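Local atomic coordinates of sugar-binding transcriptional regulator, LACI family (Escherichia coli K12, PDB entry 3DBI), a protein that represses transcription of the cryptic asc operon in Escherichia coli by binding DNA sequence-specifically. Residues 126-131 with 149-154; 145-150 with 157-162; 182-187 with 245-250; 218-223 with 234-239. All coordinates share one frame; numbering follows the deposited sequence.

Contact 1 of 4, residues 126-131 with 149-154; sequences YPRFLS and LNRRLR. With PO4 (phosphate ion), chain D.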
loop_
_atom_site.group_PDB
_atom_site.type_symbol
_atom_site.label_atom_id
_atom_site.label_comp_id
_atom_site.label_asym_id
_atom_site.label_seq_id
_atom_site.Cartn_x
_atom_site.Cartn_y
_atom_site.Cartn_z
ATOM N N TYR A 126 11.591 -3.070 -11.509
ATOM C CA TYR A 126 10.326 -2.657 -12.099
ATOM C C TYR A 126 10.515 -1.189 -12.500
ATOM O O TYR A 126 10.352 -0.292 -11.684
ATOM C CB TYR A 126 9.175 -2.861 -11.102
ATOM C CG TYR A 126 7.821 -2.273 -11.482
ATOM C CD1 TYR A 126 7.448 -2.072 -12.819
ATOM C CD2 TYR A 126 6.897 -1.941 -10.491
ATOM C CE1 TYR A 126 6.194 -1.526 -13.151
ATOM C CE2 TYR A 126 5.647 -1.412 -10.806
ATOM C CZ TYR A 126 5.298 -1.205 -12.135
ATOM O OH TYR A 126 4.054 -0.682 -12.439
ATOM N N PRO A 127 10.885 -0.950 -13.768
ATOM C CA PRO A 127 11.243 0.384 -14.247
ATOM C C PRO A 127 10.063 1.320 -14.519
ATOM O O PRO A 127 9.132 0.965 -15.245
ATOM C CB PRO A 127 12.009 0.093 -15.537
ATOM C CG PRO A 127 11.470 -1.199 -16.013
ATOM C CD PRO A 127 11.011 -1.973 -14.821
ATOM N N ARG A 128 10.123 2.510 -13.933
ATOM C CA ARG A 128 9.109 3.540 -14.140
ATOM C C ARG A 128 9.463 4.406 -15.366
ATOM O O ARG A 128 8.595 4.710 -16.188
ATOM C CB ARG A 128 8.920 4.358 -12.840
ATOM C CG ARG A 128 8.381 5.806 -12.944
ATOM C CD ARG A 128 6.929 5.963 -13.400
ATOM N NE ARG A 128 6.038 5.007 -12.758
ATOM C CZ ARG A 128 5.314 4.095 -13.405
ATOM N NH1 ARG A 128 5.342 4.012 -14.739
ATOM N NH2 ARG A 128 4.546 3.269 -12.704
ATOM N N PHE A 129 10.737 4.773 -15.501
ATOM C CA PHE A 129 11.164 5.669 -16.581
ATOM C C PHE A 129 11.926 4.948 -17.699
ATOM O O PHE A 129 11.683 5.201 -18.879
ATOM C CB PHE A 129 12.016 6.818 -16.032
ATOM C CG PHE A 129 11.288 7.738 -15.085
ATOM C CD1 PHE A 129 10.512 8.794 -15.572
ATOM C CD2 PHE A 129 11.406 7.570 -13.702
ATOM C CE1 PHE A 129 9.846 9.661 -14.694
ATOM C CE2 PHE A 129 10.737 8.424 -12.812
ATOM C CZ PHE A 129 9.958 9.472 -13.310
ATOM N N LEU A 130 12.834 4.048 -17.324
ATOM C CA LEU A 130 13.762 3.426 -18.275
ATOM C C LEU A 130 13.082 2.529 -19.302
ATOM O O LEU A 130 12.339 1.614 -18.957
ATOM C CB LEU A 130 14.858 2.652 -17.536
ATOM C CG LEU A 130 16.061 2.089 -18.302
ATOM C CD1 LEU A 130 16.751 3.156 -19.141
ATOM C CD2 LEU A 130 17.038 1.489 -17.308
ATOM N N SER A 131 13.356 2.820 -20.569
ATOM C CA SER A 131 12.745 2.147 -21.708
ATOM C C SER A 131 13.101 0.682 -21.774
ATOM O O SER A 131 14.207 0.272 -21.407
ATOM C CB SER A 131 13.174 2.830 -23.017
ATOM O OG SER A 131 13.390 1.894 -24.072
ATOM N N LEU A 149 10.219 -6.702 -14.301
ATOM C CA LEU A 149 8.862 -6.997 -13.900
ATOM C C LEU A 149 7.875 -6.012 -14.533
ATOM O O LEU A 149 8.158 -4.816 -14.608
ATOM C CB LEU A 149 8.766 -6.947 -12.372
ATOM C CG LEU A 149 7.393 -7.108 -11.721
ATOM C CD1 LEU A 149 6.880 -8.531 -11.877
ATOM C CD2 LEU A 149 7.484 -6.718 -10.270
ATOM N N ASN A 150 6.737 -6.534 -14.995
ATOM C CA ASN A 150 5.591 -5.735 -15.471
ATOM C C ASN A 150 5.858 -4.920 -16.744
ATOM O O ASN A 150 5.253 -3.869 -16.976
ATOM C CB ASN A 150 5.011 -4.862 -14.342
ATOM C CG ASN A 150 3.586 -4.396 -14.622
ATOM O OD1 ASN A 150 2.821 -5.063 -15.318
ATOM N ND2 ASN A 150 3.235 -3.235 -14.085
ATOM N N ARG A 151 6.772 -5.423 -17.570
ATOM C CA ARG A 151 7.158 -4.794 -18.828
ATOM C C ARG A 151 7.475 -5.921 -19.793
ATOM O O ARG A 151 7.921 -6.986 -19.361
ATOM C CB ARG A 151 8.417 -3.936 -18.645
ATOM C CG ARG A 151 8.319 -2.739 -17.683
ATOM C CD ARG A 151 7.585 -1.571 -18.326
ATOM N NE ARG A 151 7.453 -0.431 -17.422
ATOM C CZ ARG A 151 6.361 -0.157 -16.717
ATOM N NH1 ARG A 151 5.294 -0.945 -16.803
ATOM N NH2 ARG A 151 6.336 0.909 -15.924
ATOM N N ARG A 152 7.260 -5.710 -21.091
ATOM C CA ARG A 152 7.593 -6.746 -22.076
ATOM C C ARG A 152 8.826 -6.381 -22.895
ATOM O O ARG A 152 8.811 -5.399 -23.640
ATOM C CB ARG A 152 6.411 -7.041 -23.013
ATOM C CG ARG A 152 6.623 -8.297 -23.866
ATOM C CD ARG A 152 5.626 -8.462 -25.003
ATOM N NE ARG A 152 5.668 -7.338 -25.921
ATOM C CZ ARG A 152 6.398 -7.234 -27.029
ATOM N NH1 ARG A 152 7.187 -8.214 -27.455
ATOM N NH2 ARG A 152 6.315 -6.110 -27.721
ATOM N N LEU A 153 9.882 -7.177 -22.765
ATOM C CA LEU A 153 11.090 -6.968 -23.555
ATOM C C LEU A 153 10.945 -7.585 -24.951
ATOM O O LEU A 153 10.455 -8.712 -25.091
ATOM C CB LEU A 153 12.312 -7.551 -22.846
ATOM C CG LEU A 153 12.805 -6.899 -21.554
ATOM C CD1 LEU A 153 13.772 -7.825 -20.847
ATOM C CD2 LEU A 153 13.445 -5.552 -21.806
ATOM N N ARG A 154 11.403 -6.914 -25.988
ATOM C CA ARG A 154 11.216 -7.449 -27.314
ATOM C C ARG A 154 12.228 -8.493 -27.655
ATOM O O ARG A 154 11.898 -9.517 -28.187
ATOM C CB ARG A 154 11.210 -6.357 -28.360
ATOM C CG ARG A 154 10.690 -5.061 -27.867
ATOM C CD ARG A 154 9.428 -4.692 -28.562
ATOM N NE ARG A 154 9.717 -4.088 -29.842
ATOM C CZ ARG A 154 10.888 -3.554 -30.141
ATOM N NH1 ARG A 154 11.095 -3.025 -31.331
ATOM N NH2 ARG A 154 11.854 -3.551 -29.241
HETATM P P PO4 D . 3.018 1.455 -15.071
HETATM O O1 PO4 D . 4.297 1.230 -14.300
HETATM O O2 PO4 D . 1.862 0.833 -14.332
HETATM O O3 PO4 D . 2.759 2.934 -15.201
HETATM O O4 PO4 D . 3.155 0.816 -16.432
HETATM O O HOH W 1 9.798 0.892 -19.047
#
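Arg151 reaches over to Tyr126 and Pro127 and makes the tight part of this contact. Tyr126 CE1 lies over one face of the Arg151 guanidinium, 3.4 Å above its plane, toward the rim. Arg151 NH2 and NE both give weak bonds to Pro127 O, at 2.9 and 3.1 Å. Arg151 CG packs on Pro127 CG at 3.9 Å, the chains running opposite ways. Tyr126 has CG anti to its N (chi1 171°), which runs the ring alongside Asn150. There Asn150 ND2 gives a weak bond to Tyr126 OH, while Asn150 OD1 is held by His165.

Both loops follow parallel strands of one lobe, at the ends that line the cleft of a periplasmic-binding-protein fold. A phosphate, probably from the crystallisation liquor, sits here. Arg151 NH2 meets phosphate O1 at 2.6 Å with a nearly straight bond (168°), in the guanidinium plane. Arg128 NH2 also reaches phosphate O1 at 2.6 Å, and Tyr126 OH adds a weak bond. His74, Ser193 and Thr195 also bond the anion.

Beyond Arg128 and Arg151 only a water spans the loops, from Leu130 O to Arg151 NE (weak at the arginine). The Phe129 and Arg152 side chains lie at the assembly's exposed surface.

Contact 2 of 4, residues 145-150 with 157-162; sequences PIMVLN and SSHSVW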
loop_
_atom_site.group_PDB
_atom_site.type_symbol
_atom_site.label_atom_id
_atom_site.label_comp_id
_atom_site.label_asym_id
_atom_site.label_seq_id
_atom_site.Cartn_x
_atom_site.Cartn_y
_atom_site.Cartn_z
ATOM N N PRO A 145 22.210 -11.635 -15.301
ATOM C CA PRO A 145 20.788 -11.470 -15.642
ATOM C C PRO A 145 20.154 -10.238 -15.012
ATOM O O PRO A 145 20.232 -10.050 -13.805
ATOM C CB PRO A 145 20.128 -12.732 -15.073
ATOM C CG PRO A 145 21.230 -13.700 -14.876
ATOM C CD PRO A 145 22.462 -12.904 -14.601
ATOM N N ILE A 146 19.556 -9.403 -15.847
ATOM C CA ILE A 146 18.741 -8.301 -15.385
ATOM C C ILE A 146 17.290 -8.696 -15.637
ATOM O O ILE A 146 16.886 -8.877 -16.782
ATOM C CB ILE A 146 19.129 -7.000 -16.106
ATOM C CG1 ILE A 146 20.594 -6.688 -15.825
ATOM C CG2 ILE A 146 18.231 -5.830 -15.686
ATOM C CD1 ILE A 146 21.303 -6.063 -16.979
HETATM N N MSE A 147 16.531 -8.870 -14.557
HETATM C CA MSE A 147 15.136 -9.294 -14.639
HETATM C C MSE A 147 14.217 -8.091 -14.592
HETATM O O MSE A 147 14.436 -7.167 -13.810
HETATM C CB MSE A 147 14.785 -10.247 -13.500
HETATM C CG MSE A 147 15.764 -11.396 -13.288
HETATM SE SE MSE A 147 15.956 -12.680 -14.753
HETATM C CE MSE A 147 14.095 -13.119 -15.061
ATOM N N VAL A 148 13.182 -8.107 -15.426
ATOM C CA VAL A 148 12.271 -6.971 -15.552
ATOM C C VAL A 148 10.851 -7.411 -15.228
ATOM O O VAL A 148 10.345 -8.380 -15.804
ATOM C CB VAL A 148 12.321 -6.351 -16.972
ATOM C CG1 VAL A 148 11.496 -5.074 -17.035
ATOM C CG2 VAL A 148 13.766 -6.058 -17.381
ATOM N N LEU A 149 10.219 -6.702 -14.301
ATOM C CA LEU A 149 8.862 -6.997 -13.900
ATOM C C LEU A 149 7.875 -6.012 -14.533
ATOM O O LEU A 149 8.158 -4.816 -14.608
ATOM C CB LEU A 149 8.766 -6.947 -12.372
ATOM C CG LEU A 149 7.393 -7.108 -11.721
ATOM C CD1 LEU A 149 6.880 -8.531 -11.877
ATOM C CD2 LEU A 149 7.484 -6.718 -10.270
ATOM N N ASN A 150 6.737 -6.534 -14.995
ATOM C CA ASN A 150 5.591 -5.735 -15.471
ATOM C C ASN A 150 5.858 -4.920 -16.744
ATOM O O ASN A 150 5.253 -3.869 -16.976
ATOM C CB ASN A 150 5.011 -4.862 -14.342
ATOM C CG ASN A 150 3.586 -4.396 -14.622
ATOM O OD1 ASN A 150 2.821 -5.063 -15.318
ATOM N ND2 ASN A 150 3.235 -3.235 -14.085
ATOM N N SER A 157 13.145 -11.721 -24.109
ATOM C CA SER A 157 11.816 -11.797 -23.492
ATOM C C SER A 157 11.718 -12.760 -22.307
ATOM O O SER A 157 10.788 -12.678 -21.504
ATOM C CB SER A 157 10.758 -12.137 -24.540
ATOM O OG SER A 157 10.922 -13.471 -24.976
ATOM N N SER A 158 12.690 -13.656 -22.188
ATOM C CA SER A 158 12.757 -14.544 -21.037
ATOM C C SER A 158 13.257 -13.831 -19.768
ATOM O O SER A 158 13.096 -14.337 -18.658
ATOM C CB SER A 158 13.604 -15.777 -21.351
ATOM O OG SER A 158 14.811 -15.425 -21.998
ATOM N N HIS A 159 13.842 -12.648 -19.938
ATOM C CA HIS A 159 14.252 -11.819 -18.818
ATOM C C HIS A 159 13.106 -10.975 -18.257
ATOM O O HIS A 159 13.247 -10.359 -17.192
ATOM C CB HIS A 159 15.419 -10.918 -19.221
ATOM C CG HIS A 159 16.717 -11.646 -19.361
ATOM N ND1 HIS A 159 17.791 -11.413 -18.531
ATOM C CD2 HIS A 159 17.110 -12.613 -20.223
ATOM C CE1 HIS A 159 18.792 -12.203 -18.878
ATOM N NE2 HIS A 159 18.403 -12.942 -19.901
ATOM N N SER A 160 11.980 -10.939 -18.967
ATOM C CA SER A 160 10.836 -10.161 -18.513
ATOM C C SER A 160 9.616 -11.010 -18.168
ATOM O O SER A 160 9.287 -11.975 -18.863
ATOM C CB SER A 160 10.466 -9.064 -19.519
ATOM O OG SER A 160 10.019 -9.603 -20.747
ATOM N N VAL A 161 8.948 -10.636 -17.084
ATOM C CA VAL A 161 7.669 -11.237 -16.738
ATOM C C VAL A 161 6.601 -10.171 -16.854
ATOM O O VAL A 161 6.648 -9.140 -16.170
ATOM C CB VAL A 161 7.684 -11.897 -15.333
ATOM C CG1 VAL A 161 6.297 -12.382 -14.950
ATOM C CG2 VAL A 161 8.643 -13.072 -15.320
ATOM N N TRP A 162 5.650 -10.366 -17.742
ATOM C CA TRP A 162 4.665 -9.352 -18.011
ATOM C C TRP A 162 3.263 -9.887 -18.012
ATOM O O TRP A 162 3.052 -11.060 -18.067
ATOM C CB TRP A 162 4.951 -8.679 -19.335
ATOM C CG TRP A 162 4.933 -9.630 -20.393
ATOM C CD1 TRP A 162 5.755 -10.681 -20.541
ATOM C CD2 TRP A 162 4.026 -9.676 -21.469
ATOM N NE1 TRP A 162 5.423 -11.392 -21.646
ATOM C CE2 TRP A 162 4.353 -10.792 -22.237
ATOM C CE3 TRP A 162 2.974 -8.878 -21.862
ATOM C CZ2 TRP A 162 3.665 -11.131 -23.377
ATOM C CZ3 TRP A 162 2.295 -9.208 -22.980
ATOM C CH2 TRP A 162 2.632 -10.328 -23.732
#
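Strands 146-149 and 160-161 form the parallel pair at one border of a five-stranded sheet, in a Rossmann-like lobe of the LacI-family core. The short link between them contains no helix. Val148 pairs with Ser160 and Leu149 with Val161. Three backbone bonds of 2.9 Å make the ladder: Val148 N to His159 O, Val161 N to Val148 O and Asn150 N to Val161 O.

Before the first bridge, a side chain takes over the pairing. His159 CG lies anti to the carbonyl carbon and beside the N (chi1 -73°), so the ring runs back along the strand toward Ile146. His159 ND1 gives its N-H to Ile146 O at 3.2 Å. The oxygen is in the ring plane, but the ring nitrogen stands above the carbonyl plane, 53° out of it. At the ring edge His159 CE1 meets Pro145 CA at 3.9 Å. The selenium of Met147, a selenomethionine, lies obliquely 5.0 Å from the His159 ring centroid. With His159 cut back to an alanine, Ile146 O would probably lose this donor and the ring's place beside Pro145 and Met147 would be left unfilled.

Leu149 and Val161 pack on helix 297-313, whereas Val148 faces helix 132-141. Ser160 OG accepts from Leu153 N and donates to Ser157 O at 3.3 Å, an oxygen that Ser160 N also reaches from the same face.

Contact 3 of 4, residues 182-187 with 245-250; sequences QEIAFL and ALVASN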
loop_
_atom_site.group_PDB
_atom_site.type_symbol
_atom_site.label_atom_id
_atom_site.label_comp_id
_atom_site.label_asym_id
_atom_site.label_seq_id
_atom_site.Cartn_x
_atom_site.Cartn_y
_atom_site.Cartn_z
ATOM N N GLN A 182 -23.677 -0.185 -24.245
ATOM C CA GLN A 182 -23.290 0.305 -25.562
ATOM C C GLN A 182 -22.478 1.589 -25.447
ATOM O O GLN A 182 -21.527 1.798 -26.198
ATOM C CB GLN A 182 -24.529 0.526 -26.441
ATOM C CG GLN A 182 -25.243 -0.763 -26.864
ATOM C CD GLN A 182 -24.481 -1.541 -27.930
ATOM O OE1 GLN A 182 -24.257 -1.048 -29.040
ATOM N NE2 GLN A 182 -24.086 -2.767 -27.597
ATOM N N GLU A 183 -22.856 2.440 -24.500
ATOM C CA GLU A 183 -22.130 3.677 -24.240
ATOM C C GLU A 183 -21.317 3.536 -22.951
ATOM O O GLU A 183 -21.873 3.564 -21.846
ATOM C CB GLU A 183 -23.102 4.860 -24.157
ATOM C CG GLU A 183 -23.816 5.189 -25.469
ATOM C CD GLU A 183 -25.021 6.100 -25.267
ATOM O OE1 GLU A 183 -26.068 5.607 -24.793
ATOM O OE2 GLU A 183 -24.924 7.305 -25.588
ATOM N N ILE A 184 -20.003 3.370 -23.111
ATOM C CA ILE A 184 -19.087 3.087 -22.000
ATOM C C ILE A 184 -18.007 4.168 -21.873
ATOM O O ILE A 184 -17.222 4.395 -22.801
ATOM C CB ILE A 184 -18.404 1.698 -22.160
ATOM C CG1 ILE A 184 -19.446 0.579 -22.263
ATOM C CG2 ILE A 184 -17.431 1.434 -21.002
ATOM C CD1 ILE A 184 -18.895 -0.740 -22.777
ATOM N N ALA A 185 -17.976 4.828 -20.720
ATOM C CA ALA A 185 -16.965 5.835 -20.427
ATOM C C ALA A 185 -15.649 5.193 -19.954
ATOM O O ALA A 185 -15.654 4.069 -19.440
ATOM C CB ALA A 185 -17.493 6.813 -19.389
ATOM N N PHE A 186 -14.533 5.904 -20.142
ATOM C CA PHE A 186 -13.208 5.403 -19.759
ATOM C C PHE A 186 -12.382 6.488 -19.074
ATOM O O PHE A 186 -12.237 7.600 -19.597
ATOM C CB PHE A 186 -12.456 4.853 -20.969
ATOM C CG PHE A 186 -11.193 4.077 -20.626
ATOM C CD1 PHE A 186 -11.228 2.697 -20.484
ATOM C CD2 PHE A 186 -9.965 4.725 -20.487
ATOM C CE1 PHE A 186 -10.078 1.972 -20.190
ATOM C CE2 PHE A 186 -8.809 4.009 -20.185
ATOM C CZ PHE A 186 -8.871 2.626 -20.038
ATOM N N LEU A 187 -11.844 6.155 -17.900
ATOM C CA LEU A 187 -10.901 7.023 -17.206
ATOM C C LEU A 187 -9.491 6.443 -17.316
ATOM O O LEU A 187 -9.256 5.297 -16.936
ATOM C CB LEU A 187 -11.310 7.213 -15.740
ATOM C CG LEU A 187 -12.720 7.751 -15.460
ATOM C CD1 LEU A 187 -12.949 7.931 -13.980
ATOM C CD2 LEU A 187 -12.984 9.068 -16.173
ATOM N N ALA A 245 -22.085 2.864 -18.344
ATOM C CA ALA A 245 -20.960 2.182 -17.726
ATOM C C ALA A 245 -19.718 3.062 -17.741
ATOM O O ALA A 245 -19.555 3.912 -18.623
ATOM C CB ALA A 245 -20.693 0.852 -18.414
ATOM N N LEU A 246 -18.857 2.855 -16.751
ATOM C CA LEU A 246 -17.592 3.568 -16.655
ATOM C C LEU A 246 -16.495 2.603 -16.242
ATOM O O LEU A 246 -16.654 1.822 -15.302
ATOM C CB LEU A 246 -17.700 4.734 -15.665
ATOM C CG LEU A 246 -16.463 5.615 -15.428
ATOM C CD1 LEU A 246 -16.860 7.073 -15.330
ATOM C CD2 LEU A 246 -15.667 5.195 -14.181
ATOM N N VAL A 247 -15.381 2.669 -16.956
ATOM C CA VAL A 247 -14.208 1.881 -16.644
ATOM C C VAL A 247 -13.125 2.824 -16.141
ATOM O O VAL A 247 -12.619 3.665 -16.894
ATOM C CB VAL A 247 -13.687 1.150 -17.889
ATOM C CG1 VAL A 247 -12.456 0.302 -17.548
ATOM C CG2 VAL A 247 -14.768 0.294 -18.476
ATOM N N ALA A 248 -12.782 2.704 -14.864
ATOM C CA ALA A 248 -11.632 3.430 -14.337
ATOM C C ALA A 248 -10.421 2.519 -14.429
ATOM O O ALA A 248 -10.547 1.304 -14.260
ATOM C CB ALA A 248 -11.880 3.852 -12.925
ATOM N N SER A 249 -9.253 3.094 -14.702
ATOM C CA SER A 249 -8.061 2.283 -14.968
ATOM C C SER A 249 -7.426 1.728 -13.709
ATOM O O SER A 249 -6.562 0.845 -13.798
ATOM C CB SER A 249 -7.032 3.043 -15.806
ATOM O OG SER A 249 -7.542 3.301 -17.103
ATOM N N ASN A 250 -7.834 2.248 -12.547
ATOM C CA ASN A 250 -7.614 1.537 -11.278
ATOM C C ASN A 250 -8.763 1.696 -10.268
ATOM O O ASN A 250 -9.671 2.493 -10.480
ATOM C CB ASN A 250 -6.222 1.824 -10.670
ATOM C CG ASN A 250 -6.112 3.191 -9.994
ATOM O OD1 ASN A 250 -7.067 3.961 -9.912
ATOM N ND2 ASN A 250 -4.919 3.483 -9.488
#
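Ile184 starts the pairing with segment 245-250. Its CG2, anti to the backbone N, meets Val247 CG2 at 3.8 Å, and its CG1 touches Ala245 CB. Ala185 comes next, bonded twice: N to Ala245 O at 2.8 Å, O to Val247 N at 2.9 Å. Ala185 CB faces the other side of the sheet, next to Leu246 CD1.

Phe186 returns to the side of Ile184. Val247 O lies over one face of its ring, and Phe186 CD1 rests on Val247 CB at 3.9 Å. The ring also meets the ring of Tyr203, and Phe186 CZ comes to 3.3 Å from Ser249 OG. Trimmed to an alanine, Phe186 would probably leave Val247 bare on this side and Tyr203 without its ring partner.

Leu187 N closes the ladder on Val247 O with a straight bond (174°). Leu187 CD1 packs against Leu246 CD2 at 3.9 Å. Leu187 O is gripped by Ser249 OG at 2.6 Å, in the carbonyl plane and on a lone pair.

The two parallel strands, axes at 19°, sit between strand 219-220, beside 184-187, and strand 273-277, beside 245-248. Helix 165-178 packs on Ile184 and Val247. Helices 226-238 and 251-263 cover Leu187 and Leu246 from the other side.

Contact 4 of 4, residues 218-223 with 234-239; sequences LIANGK and EMLLER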
loop_
_atom_site.group_PDB
_atom_site.type_symbol
_atom_site.label_atom_id
_atom_site.label_comp_id
_atom_site.label_asym_id
_atom_site.label_seq_id
_atom_site.Cartn_x
_atom_site.Cartn_y
_atom_site.Cartn_z
ATOM N N LEU A 218 -16.234 10.309 -24.449
ATOM C CA LEU A 218 -16.377 9.378 -23.327
ATOM C C LEU A 218 -15.052 9.026 -22.636
ATOM O O LEU A 218 -15.045 8.287 -21.647
ATOM C CB LEU A 218 -17.073 8.090 -23.785
ATOM C CG LEU A 218 -18.494 8.149 -24.351
ATOM C CD1 LEU A 218 -18.912 6.778 -24.857
ATOM C CD2 LEU A 218 -19.479 8.664 -23.320
ATOM N N ILE A 219 -13.942 9.552 -23.148
ATOM C CA ILE A 219 -12.619 9.260 -22.598
ATOM C C ILE A 219 -12.090 10.473 -21.836
ATOM O O ILE A 219 -11.962 11.558 -22.405
ATOM C CB ILE A 219 -11.616 8.857 -23.706
ATOM C CG1 ILE A 219 -12.089 7.594 -24.426
ATOM C CG2 ILE A 219 -10.233 8.647 -23.123
ATOM C CD1 ILE A 219 -11.385 7.332 -25.750
ATOM N N ALA A 220 -11.795 10.287 -20.549
ATOM C CA ALA A 220 -11.203 11.351 -19.731
ATOM C C ALA A 220 -9.868 10.960 -19.090
ATOM O O ALA A 220 -9.646 9.805 -18.717
ATOM C CB ALA A 220 -12.180 11.834 -18.677
ATOM N N ASN A 221 -8.991 11.954 -18.982
ATOM C CA ASN A 221 -7.645 11.812 -18.435
ATOM C C ASN A 221 -7.685 11.641 -16.928
ATOM O O ASN A 221 -8.497 12.271 -16.247
ATOM C CB ASN A 221 -6.833 13.067 -18.772
ATOM C CG ASN A 221 -5.391 12.995 -18.283
ATOM O OD1 ASN A 221 -4.593 12.189 -18.762
ATOM N ND2 ASN A 221 -5.053 13.856 -17.330
ATOM N N GLY A 222 -6.802 10.794 -16.409
ATOM C CA GLY A 222 -6.640 10.651 -14.969
ATOM C C GLY A 222 -5.187 10.509 -14.569
ATOM O O GLY A 222 -4.287 10.509 -15.417
ATOM N N LYS A 223 -4.971 10.369 -13.265
ATOM C CA LYS A 223 -3.638 10.387 -12.667
ATOM C C LYS A 223 -3.446 9.261 -11.641
ATOM O O LYS A 223 -2.625 9.397 -10.727
ATOM C CB LYS A 223 -3.397 11.741 -11.981
ATOM C CG LYS A 223 -3.027 12.882 -12.909
ATOM C CD LYS A 223 -3.311 14.245 -12.265
ATOM C CE LYS A 223 -2.350 14.565 -11.121
ATOM N NZ LYS A 223 -2.703 15.851 -10.455
ATOM N N GLU A 234 -16.467 14.448 -13.317
ATOM C CA GLU A 234 -16.799 15.862 -13.410
ATOM C C GLU A 234 -16.686 16.405 -14.831
ATOM O O GLU A 234 -17.583 17.104 -15.309
ATOM C CB GLU A 234 -15.887 16.669 -12.492
ATOM C CG GLU A 234 -16.600 17.787 -11.775
ATOM C CD GLU A 234 -17.687 17.256 -10.868
ATOM O OE1 GLU A 234 -18.847 17.708 -10.996
ATOM O OE2 GLU A 234 -17.377 16.365 -10.047
HETATM N N MSE A 235 -15.589 16.068 -15.500
HETATM C CA MSE A 235 -15.373 16.512 -16.863
HETATM C C MSE A 235 -16.319 15.821 -17.839
HETATM O O MSE A 235 -16.814 16.469 -18.761
HETATM C CB MSE A 235 -13.909 16.333 -17.276
HETATM C CG MSE A 235 -12.968 17.281 -16.548
HETATM SE SE MSE A 235 -11.123 17.075 -17.091
HETATM C CE MSE A 235 -10.829 15.206 -16.581
ATOM N N LEU A 236 -16.586 14.530 -17.613
ATOM C CA LEU A 236 -17.517 13.766 -18.454
ATOM C C LEU A 236 -18.945 14.314 -18.387
ATOM O O LEU A 236 -19.644 14.384 -19.401
ATOM C CB LEU A 236 -17.513 12.279 -18.084
ATOM C CG LEU A 236 -16.301 11.402 -18.415
ATOM C CD1 LEU A 236 -16.415 10.087 -17.668
ATOM C CD2 LEU A 236 -16.116 11.158 -19.913
ATOM N N LEU A 237 -19.364 14.717 -17.193
ATOM C CA LEU A 237 -20.705 15.234 -16.997
ATOM C C LEU A 237 -20.882 16.651 -17.535
ATOM O O LEU A 237 -21.980 17.025 -17.950
ATOM C CB LEU A 237 -21.099 15.175 -15.520
ATOM C CG LEU A 237 -21.244 13.788 -14.877
ATOM C CD1 LEU A 237 -21.643 13.941 -13.419
ATOM C CD2 LEU A 237 -22.222 12.866 -15.629
ATOM N N GLU A 238 -19.805 17.429 -17.532
ATOM C CA GLU A 238 -19.872 18.801 -18.015
ATOM C C GLU A 238 -19.985 18.874 -19.534
ATOM O O GLU A 238 -20.758 19.673 -20.060
ATOM C CB GLU A 238 -18.680 19.623 -17.534
ATOM C CG GLU A 238 -18.856 21.114 -17.817
ATOM C CD GLU A 238 -17.646 21.950 -17.447
ATOM O OE1 GLU A 238 -16.534 21.394 -17.291
ATOM O OE2 GLU A 238 -17.821 23.181 -17.326
ATOM N N ARG A 239 -19.228 18.031 -20.235
ATOM C CA ARG A 239 -19.302 17.982 -21.693
ATOM C C ARG A 239 -20.500 17.146 -22.192
ATOM O O ARG A 239 -20.607 16.846 -23.385
ATOM C CB ARG A 239 -17.956 17.546 -22.309
ATOM C CG ARG A 239 -17.489 16.132 -21.960
ATOM C CD ARG A 239 -16.141 15.792 -22.601
ATOM N NE ARG A 239 -14.999 15.999 -21.726
ATOM C CZ ARG A 239 -14.024 15.124 -21.480
ATOM N NH1 ARG A 239 -13.994 13.914 -22.036
ATOM N NH2 ARG A 239 -13.051 15.487 -20.661
#
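The guanidinium of Arg239 has Ile219 O at its edge, close to its plane, and Ala220 CB at an oblique position. Arg239 NH1 donates to Ile219 O at 3.1 Å with an angle of 150°. Seen from the acceptor, the nitrogen stands well above the carbonyl plane, 55° out of it. The same NH1 also bonds Lys217 O, so two carbonyls of one chain run share this nitrogen.

Next to the arginine the contact is apolar. Ala220 CB points to the helix and meets Leu236 CG at 4.2 Å. Leu236 CD2 reaches on to Leu218 O at 3.5 Å. Met235, a selenomethionine, folds over at its last torsion (chi3 -61°), which brings its CE to 3.8 Å from Asn221 O and also onto Ala220 CB. Leu236 packs further on Ala185 and Leu187 of the next strand.

The outer strand 219-220 runs into helix 226-238, which folds back over the sheet and leads to strand 245-248. This is the beta-alpha-beta crossover of Rossmann-like sheets.

Overall arrangement
The four contacts fall into two lobes. Contacts 1 and 2 come first along the chain, share Leu149 and Asn150, and have centres 8 Å apart. Contact 2 pairs strands of the parallel sheet; contact 1 lies in loops after its strands 122-125 and 146-149. Contacts 3 and 4 belong to the second sheet, with centres 10 Å apart. Contact 4 lies within the chain between the two strands of contact 3. Strand 184-187 pairs with both 219-220 and 245-248. Between lobes the centres are 26 to 35 Å apart. The phosphate of contact 1 also binds Ser193 and Thr195, which follow strand 184-187. It therefore bridges the lobes, consistent with a sugar-effector cleft as in LacI relatives.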